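Long-range contacts in putative transcriptional regulator TRANSCRIPTION REGULATOR protein (Rhizobium meliloti, PDB 5NLA), which activates transcription as an AraC-like regulator, binding c-di-GMP by a PilZ-like mechanism to control extracellular polysaccharide production: residues A68-V73 against Y109-T114; D83-E88 against P105-E110; A87-W92 against A371-W376; S119-W124 against R153-P158. All coordinates share one frame; numbering follows the deposited sequence.

Interaction 1 of 4, residues A68-V73 against Y109-T114; sequences APLVDV and YERSQT
R111 NH1 is gripped by two backbone carbonyls of the turn before strand 72-74. R111 NH1 donates to P69 O at 3.0 Å and to L70 O at 2.9 Å. P69 O receives it on a lone pair, in the carbonyl plane. At L70 O, NH1 is tilted 28° out of L70's own carbonyl plane. Both oxygens lie at the edge of the guanidinium, close to its plane. The R111 chain has CG anti to the backbone N (chi1 -176°) and stays extended to NE, with R111 CD 3.4 Å from L70 O. L70 CD1 covers one face of the guanidinium. The group has more bonds beyond this contact: NE to L155 O and NH2 to S119 OG. These bonds hold the guanidinium in place and limit its rotation.

Next to this grip, strands 72-74 and 107-111 pair antiparallel at one margin of the five-stranded sheet. D72 and E110 form the hydrogen-bonded pair, D72 N to E110 O at 2.7 Å and E110 N to D72 O at 2.8 Å. V73 and Y109 are the non-hydrogen-bonded pair that follows. Their side chains share a face of the sheet, where V73 CG1 packs on Y109 CB. V71 lies beside Y109, the two side chains pointing the same way, with V71 CG1 4.1 Å from Y109 CB. The Y109 ring then leads away, and its OH bonds T136. On the other face, the carboxylates of D72 and E110 stand apart, with D72 OD2 5.6 Å from E110 OE1. E110 has a long, weak ion pair with R160.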
# COMPACT_ATOMS: atom_id res chain seq x y z
N ALA A 68 -6.73 -9.19 -6.70
CA ALA A 68 -8.05 -8.48 -6.82
C ALA A 68 -8.39 -7.42 -5.77
O ALA A 68 -8.88 -6.35 -6.14
CB ALA A 68 -9.19 -9.49 -6.91
N PRO A 69 -8.18 -7.71 -4.47
CA PRO A 69 -8.38 -6.70 -3.42
C PRO A 69 -7.60 -5.41 -3.62
O PRO A 69 -8.02 -4.36 -3.13
CB PRO A 69 -7.87 -7.40 -2.16
CG PRO A 69 -8.09 -8.84 -2.42
CD PRO A 69 -7.82 -9.02 -3.88
N LEU A 70 -6.46 -5.50 -4.29
CA LEU A 70 -5.58 -4.36 -4.50
C LEU A 70 -5.82 -3.70 -5.84
O LEU A 70 -6.04 -2.49 -5.93
CB LEU A 70 -4.13 -4.83 -4.40
CG LEU A 70 -3.06 -3.74 -4.32
CD1 LEU A 70 -3.38 -2.71 -3.25
CD2 LEU A 70 -1.69 -4.37 -4.06
N VAL A 71 -5.77 -4.51 -6.88
CA VAL A 71 -5.82 -4.03 -8.25
C VAL A 71 -6.56 -5.03 -9.09
O VAL A 71 -6.43 -6.22 -8.89
CB VAL A 71 -4.40 -3.83 -8.86
CG1 VAL A 71 -3.82 -2.47 -8.47
CG2 VAL A 71 -3.47 -4.95 -8.45
N ASP A 72 -7.36 -4.52 -10.03
CA ASP A 72 -7.85 -5.33 -11.12
C ASP A 72 -6.78 -5.33 -12.20
O ASP A 72 -6.31 -4.27 -12.59
CB ASP A 72 -9.13 -4.74 -11.68
CG ASP A 72 -9.84 -5.68 -12.62
OD1 ASP A 72 -9.41 -6.85 -12.78
OD2 ASP A 72 -10.86 -5.24 -13.20
N VAL A 73 -6.41 -6.53 -12.67
CA VAL A 73 -5.35 -6.70 -13.66
C VAL A 73 -5.87 -7.29 -14.97
O VAL A 73 -6.86 -8.01 -14.99
CB VAL A 73 -4.19 -7.56 -13.13
CG1 VAL A 73 -3.52 -6.87 -11.94
CG2 VAL A 73 -4.64 -8.96 -12.76
N TYR A 109 -3.01 -2.51 -14.78
CA TYR A 109 -3.61 -2.52 -13.44
C TYR A 109 -4.53 -1.32 -13.21
O TYR A 109 -4.29 -0.22 -13.72
CB TYR A 109 -2.51 -2.58 -12.35
CG TYR A 109 -1.40 -1.56 -12.51
CD1 TYR A 109 -1.53 -0.28 -12.00
CD2 TYR A 109 -0.23 -1.87 -13.20
CE1 TYR A 109 -0.52 0.66 -12.13
CE2 TYR A 109 0.80 -0.94 -13.35
CZ TYR A 109 0.65 0.33 -12.81
OH TYR A 109 1.66 1.27 -12.97
N GLU A 110 -5.59 -1.55 -12.46
CA GLU A 110 -6.48 -0.47 -12.02
C GLU A 110 -6.90 -0.69 -10.58
O GLU A 110 -7.29 -1.80 -10.20
CB GLU A 110 -7.72 -0.41 -12.91
CG GLU A 110 -8.63 0.78 -12.60
CD GLU A 110 -9.67 1.04 -13.67
OE1 GLU A 110 -9.90 0.16 -14.53
OE2 GLU A 110 -10.27 2.14 -13.65
N ARG A 111 -6.79 0.36 -9.78
CA ARG A 111 -7.48 0.45 -8.49
C ARG A 111 -8.48 1.58 -8.67
O ARG A 111 -8.08 2.73 -8.83
CB ARG A 111 -6.50 0.77 -7.38
CG ARG A 111 -7.12 0.79 -6.00
CD ARG A 111 -6.05 0.72 -4.92
NE ARG A 111 -6.64 0.77 -3.59
CZ ARG A 111 -7.24 -0.25 -2.98
NH1 ARG A 111 -7.39 -1.43 -3.56
NH2 ARG A 111 -7.71 -0.07 -1.76
N SER A 112 -9.77 1.24 -8.69
CA SER A 112 -10.82 2.19 -9.08
C SER A 112 -11.65 2.78 -7.91
O SER A 112 -11.61 2.30 -6.77
CB SER A 112 -11.76 1.51 -10.06
OG SER A 112 -12.46 0.47 -9.41
N GLN A 113 -12.44 3.80 -8.24
CA GLN A 113 -13.40 4.39 -7.30
C GLN A 113 -14.33 3.32 -6.70
O GLN A 113 -14.48 3.24 -5.49
CB GLN A 113 -14.23 5.49 -7.97
CG GLN A 113 -13.43 6.66 -8.55
CD GLN A 113 -13.15 7.80 -7.56
OE1 GLN A 113 -12.92 7.58 -6.36
NE2 GLN A 113 -13.16 9.02 -8.09
N THR A 114 -14.90 2.49 -7.56
CA THR A 114 -15.81 1.41 -7.15
C THR A 114 -15.17 0.48 -6.13
O THR A 114 -15.79 0.10 -5.14
CB THR A 114 -16.26 0.55 -8.36
OG1 THR A 114 -16.75 1.39 -9.40
CG2 THR A 114 -17.37 -0.43 -7.97

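Interaction 2 of 4, residues D83-E88 against P105-E110; sequences DGFPAE and PAHSYE
F85 lies against P105, and its ring does most of the touching. From CB the side chain leaves with CG anti to the backbone N (chi1 -167°), which brings the ring against P105. CG comes near P105 CG. CD1 and CE1 lie under P105 CG and CB. On the other flank, CD2 and CE2 approach P105 CD. F85 CZ, the tip, is 3.7 Å from P105 CD and 4.1 Å from H107 CB.

P105 CD sits over the face of the F85 ring, 3.8 Å from its centroid and 18° off the ring normal, a CH-pi contact. A106 O and H107 CB are at the ring edge. P86 CD meets P105 CG at 3.6 Å, and A87 CB touches P105 CD. H107 ND1 donates to P105 O at 2.9 Å, nearly straight and in the plane of the imidazole.

On helix 59-67, F60 meets the F85 ring edge-to-face and W63 meets it with the planes at about 45°. The contact joins the loop before strand 88-94 to the turn leading into strand 107-111 by apolar packing and CH-pi. The P105 CD hydrogens, next to the amide N, are probably slightly positive, which suits the ring face.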
# COMPACT_ATOMS: atom_id res chain seq x y z
N ASP A 83 -0.40 -18.48 -23.40
CA ASP A 83 1.02 -18.21 -23.19
C ASP A 83 1.51 -18.50 -21.76
O ASP A 83 2.66 -18.87 -21.57
CB ASP A 83 1.37 -16.74 -23.56
CG ASP A 83 1.08 -16.39 -25.04
OD1 ASP A 83 1.17 -17.29 -25.91
OD2 ASP A 83 0.78 -15.21 -25.32
N GLY A 84 0.65 -18.33 -20.77
CA GLY A 84 1.05 -18.45 -19.38
C GLY A 84 1.33 -17.08 -18.80
O GLY A 84 1.30 -16.06 -19.51
N PHE A 85 1.61 -17.05 -17.50
CA PHE A 85 1.81 -15.80 -16.80
C PHE A 85 2.62 -16.06 -15.52
O PHE A 85 2.07 -16.05 -14.41
CB PHE A 85 0.45 -15.17 -16.49
CG PHE A 85 0.54 -13.75 -16.04
CD1 PHE A 85 0.54 -12.72 -16.98
CD2 PHE A 85 0.58 -13.42 -14.68
CE1 PHE A 85 0.62 -11.40 -16.58
CE2 PHE A 85 0.66 -12.09 -14.27
CZ PHE A 85 0.69 -11.08 -15.22
N PRO A 86 3.94 -16.28 -15.67
CA PRO A 86 4.79 -16.65 -14.54
C PRO A 86 5.03 -15.49 -13.58
O PRO A 86 5.71 -14.52 -13.93
CB PRO A 86 6.10 -17.06 -15.21
CG PRO A 86 6.15 -16.24 -16.46
CD PRO A 86 4.73 -15.96 -16.87
N ALA A 87 4.47 -15.59 -12.37
CA ALA A 87 4.52 -14.51 -11.39
C ALA A 87 4.75 -15.05 -9.98
O ALA A 87 4.43 -16.19 -9.67
CB ALA A 87 3.25 -13.68 -11.45
N GLU A 88 5.34 -14.19 -9.14
CA GLU A 88 5.73 -14.53 -7.79
C GLU A 88 5.51 -13.33 -6.89
O GLU A 88 5.91 -12.21 -7.24
CB GLU A 88 7.20 -14.91 -7.73
CG GLU A 88 7.49 -16.37 -7.46
CD GLU A 88 8.91 -16.58 -6.98
OE1 GLU A 88 9.83 -15.87 -7.46
OE2 GLU A 88 9.11 -17.45 -6.10
N PRO A 105 5.06 -10.58 -15.07
CA PRO A 105 5.14 -10.21 -16.50
C PRO A 105 4.39 -8.90 -16.81
O PRO A 105 3.76 -8.33 -15.92
CB PRO A 105 4.45 -11.39 -17.22
CG PRO A 105 4.39 -12.48 -16.22
CD PRO A 105 4.28 -11.81 -14.89
N ALA A 106 4.48 -8.42 -18.05
CA ALA A 106 3.82 -7.18 -18.43
C ALA A 106 2.32 -7.34 -18.28
O ALA A 106 1.76 -8.31 -18.76
CB ALA A 106 4.14 -6.78 -19.86
N HIS A 107 1.70 -6.40 -17.57
CA HIS A 107 0.24 -6.37 -17.44
C HIS A 107 -0.18 -4.93 -17.20
O HIS A 107 0.66 -4.04 -17.06
CB HIS A 107 -0.21 -7.26 -16.28
CG HIS A 107 0.30 -6.81 -14.95
ND1 HIS A 107 1.62 -6.97 -14.58
CD2 HIS A 107 -0.30 -6.15 -13.95
CE1 HIS A 107 1.80 -6.44 -13.38
NE2 HIS A 107 0.65 -5.93 -12.98
N SER A 108 -1.48 -4.71 -17.18
CA SER A 108 -2.04 -3.44 -16.79
C SER A 108 -2.83 -3.62 -15.49
O SER A 108 -3.26 -4.75 -15.13
CB SER A 108 -2.87 -2.86 -17.92
OG SER A 108 -4.04 -3.63 -18.11
N TYR A 109 -3.01 -2.51 -14.78
CA TYR A 109 -3.61 -2.52 -13.44
C TYR A 109 -4.53 -1.32 -13.21
O TYR A 109 -4.29 -0.22 -13.72
CB TYR A 109 -2.51 -2.58 -12.35
CG TYR A 109 -1.40 -1.56 -12.51
CD1 TYR A 109 -1.53 -0.28 -12.00
CD2 TYR A 109 -0.23 -1.87 -13.20
CE1 TYR A 109 -0.52 0.66 -12.13
CE2 TYR A 109 0.80 -0.94 -13.35
CZ TYR A 109 0.65 0.33 -12.81
OH TYR A 109 1.66 1.27 -12.97
N GLU A 110 -5.59 -1.55 -12.46
CA GLU A 110 -6.48 -0.47 -12.02
C GLU A 110 -6.90 -0.69 -10.58
O GLU A 110 -7.29 -1.80 -10.20
CB GLU A 110 -7.72 -0.41 -12.91
CG GLU A 110 -8.63 0.78 -12.60
CD GLU A 110 -9.67 1.04 -13.67
OE1 GLU A 110 -9.90 0.16 -14.53
OE2 GLU A 110 -10.27 2.14 -13.65

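Interaction 3 of 4, residues A87-W92 against A371-W376; sequences AELTGW and ATIGDW
The indole of W376 points the far end of its six-membered ring at strand 88-94. L89 O lies in the ring plane, at the edge, 3.9 Å from W376 CH2. G91 N, T90 C and L89 CD1 approach obliquely. W376 CZ3 is the atom nearest the strand, 3.5 Å from G91 N. G91 has no side chain, so the indole comes right up to the backbone, with W376 CZ3 also 3.5 Å from G91 CA.

The strand belongs to the seven-stranded antiparallel sheet, and the short, weakly bonded helix 373-376 packs on that sheet. F49 and T51 of strand 49-52 and L98 of strand 97-104 also touch W376. The ring therefore spans three neighbouring strands. It is aimed at them by a chi1 of -69°, which puts CG anti to the carbonyl carbon.

L89 makes the second part of the contact. Its CB lies by CH2 and CZ3 of the indole, and L89 CD1 is 3.7 Å from W376 CZ3. L89 CD1 also meets I373 CD1 at 3.6 Å. I373 reaches it with an extended chain, CG1 anti to the backbone N. L89 and I373 meet at about a right angle. L89 also packs on W63 and M67 of helix 59-67, so this apolar cluster joins that helix, the sheet and the C-terminal segment.

The helix start is held by a capping box of T372 and D375. T372 OG1 takes a weak bond from G374 N. T372 N donates to D375 OD2 at 3.2 Å, on the anti lone pair of that oxygen.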
# COMPACT_ATOMS: atom_id res chain seq x y z
N ALA A 87 4.47 -15.59 -12.37
CA ALA A 87 4.52 -14.51 -11.39
C ALA A 87 4.75 -15.05 -9.98
O ALA A 87 4.43 -16.19 -9.67
CB ALA A 87 3.25 -13.68 -11.45
N GLU A 88 5.34 -14.19 -9.14
CA GLU A 88 5.73 -14.53 -7.79
C GLU A 88 5.51 -13.33 -6.89
O GLU A 88 5.91 -12.21 -7.24
CB GLU A 88 7.20 -14.91 -7.73
CG GLU A 88 7.49 -16.37 -7.46
CD GLU A 88 8.91 -16.58 -6.98
OE1 GLU A 88 9.83 -15.87 -7.46
OE2 GLU A 88 9.11 -17.45 -6.10
N LEU A 89 4.87 -13.58 -5.75
CA LEU A 89 4.79 -12.64 -4.64
C LEU A 89 5.41 -13.33 -3.46
O LEU A 89 5.20 -14.53 -3.26
CB LEU A 89 3.35 -12.28 -4.32
CG LEU A 89 2.66 -11.01 -4.86
CD1 LEU A 89 1.90 -10.30 -3.74
CD2 LEU A 89 3.61 -10.04 -5.55
N THR A 90 6.18 -12.59 -2.68
CA THR A 90 6.80 -13.13 -1.49
C THR A 90 6.65 -12.08 -0.39
O THR A 90 7.13 -10.97 -0.54
CB THR A 90 8.27 -13.48 -1.76
OG1 THR A 90 8.39 -14.06 -3.08
CG2 THR A 90 8.80 -14.47 -0.75
N GLY A 91 5.94 -12.45 0.69
CA GLY A 91 5.51 -11.50 1.73
C GLY A 91 6.17 -11.70 3.09
O GLY A 91 6.12 -12.79 3.66
N TRP A 92 6.78 -10.63 3.62
CA TRP A 92 7.35 -10.60 4.97
C TRP A 92 6.60 -9.54 5.78
O TRP A 92 6.43 -8.42 5.31
CB TRP A 92 8.84 -10.23 4.93
CG TRP A 92 9.64 -10.96 3.90
CD1 TRP A 92 9.68 -10.71 2.56
CD2 TRP A 92 10.55 -12.03 4.13
NE1 TRP A 92 10.55 -11.58 1.94
CE2 TRP A 92 11.09 -12.40 2.88
CE3 TRP A 92 10.95 -12.74 5.28
CZ2 TRP A 92 12.02 -13.44 2.73
CZ3 TRP A 92 11.87 -13.78 5.14
CH2 TRP A 92 12.40 -14.11 3.87
N ALA A 371 -5.81 -17.93 -0.71
CA ALA A 371 -5.45 -16.65 -0.09
C ALA A 371 -5.30 -15.55 -1.14
O ALA A 371 -5.24 -15.83 -2.34
CB ALA A 371 -4.16 -16.80 0.71
N THR A 372 -5.25 -14.31 -0.66
CA THR A 372 -5.01 -13.13 -1.50
C THR A 372 -4.08 -12.15 -0.79
O THR A 372 -3.73 -12.34 0.38
CB THR A 372 -6.30 -12.36 -1.85
OG1 THR A 372 -6.67 -11.53 -0.75
CG2 THR A 372 -7.43 -13.30 -2.22
N ILE A 373 -3.69 -11.10 -1.50
CA ILE A 373 -2.85 -10.04 -0.94
C ILE A 373 -3.61 -9.20 0.11
O ILE A 373 -2.99 -8.64 1.02
CB ILE A 373 -2.21 -9.16 -2.05
CG1 ILE A 373 -1.04 -8.37 -1.49
CG2 ILE A 373 -3.22 -8.23 -2.71
CD1 ILE A 373 -0.23 -7.66 -2.56
N GLY A 374 -4.93 -9.14 -0.01
CA GLY A 374 -5.79 -8.49 0.98
C GLY A 374 -5.62 -9.08 2.37
O GLY A 374 -5.63 -8.36 3.36
N ASP A 375 -5.44 -10.40 2.41
CA ASP A 375 -5.16 -11.13 3.64
C ASP A 375 -3.77 -10.83 4.22
O ASP A 375 -3.58 -10.89 5.44
CB ASP A 375 -5.33 -12.63 3.38
CG ASP A 375 -6.76 -13.00 3.00
OD1 ASP A 375 -7.70 -12.72 3.80
OD2 ASP A 375 -6.96 -13.56 1.90
N TRP A 376 -2.80 -10.53 3.36
CA TRP A 376 -1.46 -10.11 3.78
C TRP A 376 -1.48 -8.69 4.33
O TRP A 376 -0.65 -8.34 5.17
CB TRP A 376 -0.47 -10.17 2.61
CG TRP A 376 -0.12 -11.56 2.13
CD1 TRP A 376 -0.72 -12.73 2.48
CD2 TRP A 376 0.89 -11.89 1.18
NE1 TRP A 376 -0.13 -13.78 1.82
CE2 TRP A 376 0.87 -13.30 1.01
CE3 TRP A 376 1.83 -11.15 0.45
CZ2 TRP A 376 1.74 -13.97 0.15
CZ3 TRP A 376 2.71 -11.82 -0.41
CH2 TRP A 376 2.65 -13.22 -0.55

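Interaction 4 of 4, residues S119-W124 against R153-P158; sequences SPIDHW and RSLGYP
W124 and S154 form a single antiparallel beta bridge at the end of strand 150-154, where a type I beta turn runs from S154 to Y157. They are a non-hydrogen-bonded pair, and both side chains lie on one face of the sheet. W124 CE3 and CZ3 each lie 4.1 Å from S154 CB, obliquely. W124 NE1 bonds Y175 O elsewhere. Beside this pair, L155 N donates to H123 O at 2.9 Å.

L155 points its side chain at segment 119-124, and I121 and H123 receive it. L155 and I121 cross obliquely, with L155 CD1 against I121 CG2 at 3.3 Å. L155 CD1 also lies 3.8 Å from H123 CB. F172 and L70 also touch L155, which fills out its apolar surroundings.

D122 turns its side chain away from segment 153-158. Its OD2 bonds H256 ND1 of helix 251-261. The same helix supplies E253, which bonds S154 OG. The bridge region is therefore tied to a helix from later in the chain. With chi1 at -180°, S154 OG accepts a hydrogen bond from G156 N at 3.1 Å, closing an ST turn.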
# COMPACT_ATOMS: atom_id res chain seq x y z
N SER A 119 -13.33 -0.92 -0.12
CA SER A 119 -12.03 -1.47 0.26
C SER A 119 -11.55 -0.94 1.61
O SER A 119 -11.53 0.29 1.83
CB SER A 119 -10.95 -1.14 -0.78
OG SER A 119 -9.72 -1.73 -0.41
N PRO A 120 -11.14 -1.86 2.50
CA PRO A 120 -10.48 -1.50 3.75
C PRO A 120 -8.98 -1.19 3.64
O PRO A 120 -8.32 -0.94 4.66
CB PRO A 120 -10.71 -2.74 4.63
CG PRO A 120 -10.77 -3.86 3.67
CD PRO A 120 -11.36 -3.31 2.40
N ILE A 121 -8.42 -1.22 2.43
CA ILE A 121 -6.99 -1.03 2.24
C ILE A 121 -6.74 0.46 1.95
O ILE A 121 -7.35 1.02 1.02
CB ILE A 121 -6.46 -1.94 1.10
CG1 ILE A 121 -6.66 -3.41 1.47
CG2 ILE A 121 -4.99 -1.66 0.82
CD1 ILE A 121 -6.53 -4.38 0.31
N ASP A 122 -5.89 1.08 2.76
CA ASP A 122 -5.46 2.47 2.54
C ASP A 122 -3.98 2.68 2.88
O ASP A 122 -3.55 3.79 3.22
CB ASP A 122 -6.32 3.41 3.37
CG ASP A 122 -6.23 3.12 4.86
OD1 ASP A 122 -5.66 2.08 5.26
OD2 ASP A 122 -6.76 3.94 5.63
N HIS A 123 -3.20 1.62 2.73
CA HIS A 123 -1.80 1.67 3.08
C HIS A 123 -1.10 2.73 2.22
O HIS A 123 -1.59 3.09 1.15
CB HIS A 123 -1.13 0.30 2.85
CG HIS A 123 -1.62 -0.79 3.75
ND1 HIS A 123 -2.92 -1.23 3.76
CD2 HIS A 123 -0.97 -1.55 4.66
CE1 HIS A 123 -3.06 -2.20 4.65
NE2 HIS A 123 -1.88 -2.42 5.21
N TRP A 124 0.02 3.23 2.72
CA TRP A 124 0.95 4.00 1.90
C TRP A 124 1.81 2.97 1.18
O TRP A 124 2.43 2.11 1.81
CB TRP A 124 1.82 4.90 2.77
CG TRP A 124 1.06 5.73 3.75
CD1 TRP A 124 0.87 5.45 5.06
CD2 TRP A 124 0.39 6.96 3.50
NE1 TRP A 124 0.12 6.44 5.64
CE2 TRP A 124 -0.19 7.38 4.70
CE3 TRP A 124 0.21 7.75 2.36
CZ2 TRP A 124 -0.93 8.55 4.82
CZ3 TRP A 124 -0.53 8.92 2.46
CH2 TRP A 124 -1.09 9.31 3.69
N ARG A 153 2.59 6.10 -3.55
CA ARG A 153 1.14 6.14 -3.77
C ARG A 153 0.38 5.74 -2.50
O ARG A 153 0.75 4.76 -1.84
CB ARG A 153 0.74 5.15 -4.88
CG ARG A 153 0.65 5.74 -6.28
CD ARG A 153 -0.17 4.84 -7.19
NE ARG A 153 0.42 3.52 -7.33
CZ ARG A 153 1.47 3.19 -8.11
NH1 ARG A 153 2.13 4.10 -8.85
NH2 ARG A 153 1.87 1.93 -8.12
N SER A 154 -0.69 6.47 -2.18
CA SER A 154 -1.68 5.95 -1.25
C SER A 154 -2.63 4.99 -1.94
O SER A 154 -3.05 5.23 -3.09
CB SER A 154 -2.50 7.05 -0.64
OG SER A 154 -3.43 6.46 0.26
N LEU A 155 -3.00 3.93 -1.25
CA LEU A 155 -3.98 2.98 -1.76
C LEU A 155 -5.43 3.45 -1.55
O LEU A 155 -6.37 2.74 -1.92
CB LEU A 155 -3.77 1.61 -1.14
CG LEU A 155 -2.39 1.00 -1.38
CD1 LEU A 155 -2.34 -0.37 -0.74
CD2 LEU A 155 -2.08 0.90 -2.86
N GLY A 156 -5.61 4.63 -0.96
CA GLY A 156 -6.90 5.28 -0.85
C GLY A 156 -7.31 6.15 -2.03
O GLY A 156 -8.48 6.53 -2.12
N TYR A 157 -6.36 6.50 -2.90
CA TYR A 157 -6.67 7.21 -4.15
C TYR A 157 -6.62 6.22 -5.31
O TYR A 157 -5.74 5.36 -5.35
CB TYR A 157 -5.69 8.34 -4.44
CG TYR A 157 -5.95 9.61 -3.69
CD1 TYR A 157 -7.12 10.33 -3.90
CD2 TYR A 157 -4.99 10.13 -2.81
CE1 TYR A 157 -7.36 11.52 -3.21
CE2 TYR A 157 -5.21 11.33 -2.13
CZ TYR A 157 -6.40 12.02 -2.33
OH TYR A 157 -6.62 13.21 -1.67
N PRO A 158 -7.54 6.37 -6.27
CA PRO A 158 -7.52 5.50 -7.44
C PRO A 158 -6.33 5.77 -8.36
O PRO A 158 -5.76 6.86 -8.34
CB PRO A 158 -8.83 5.81 -8.15
CG PRO A 158 -9.24 7.15 -7.68
CD PRO A 158 -8.63 7.37 -6.33

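Overall arrangement
R111 joins interaction 1 to interaction 4, whose centres are about 11 Å apart; R111 NE lies 2.6 Å from L155 O. Interactions 1 and 2 both use strand 107-111, and V73 CG1 packs on H107 CD2. Interactions 2 and 3 start from the same run of chain around A87 and E88. Interactions 1 and 3 touch where L70 CD2 meets I373 CD1 at 3.9 Å. Interactions 3 and 4 reach the seven-stranded sheet, with centres about 16 Å apart, and touch where G374 CA meets I121 CD1 at 4.2 Å. Interactions 2 and 4 do not touch. Together the four contacts link both sheets with the C-terminal segment.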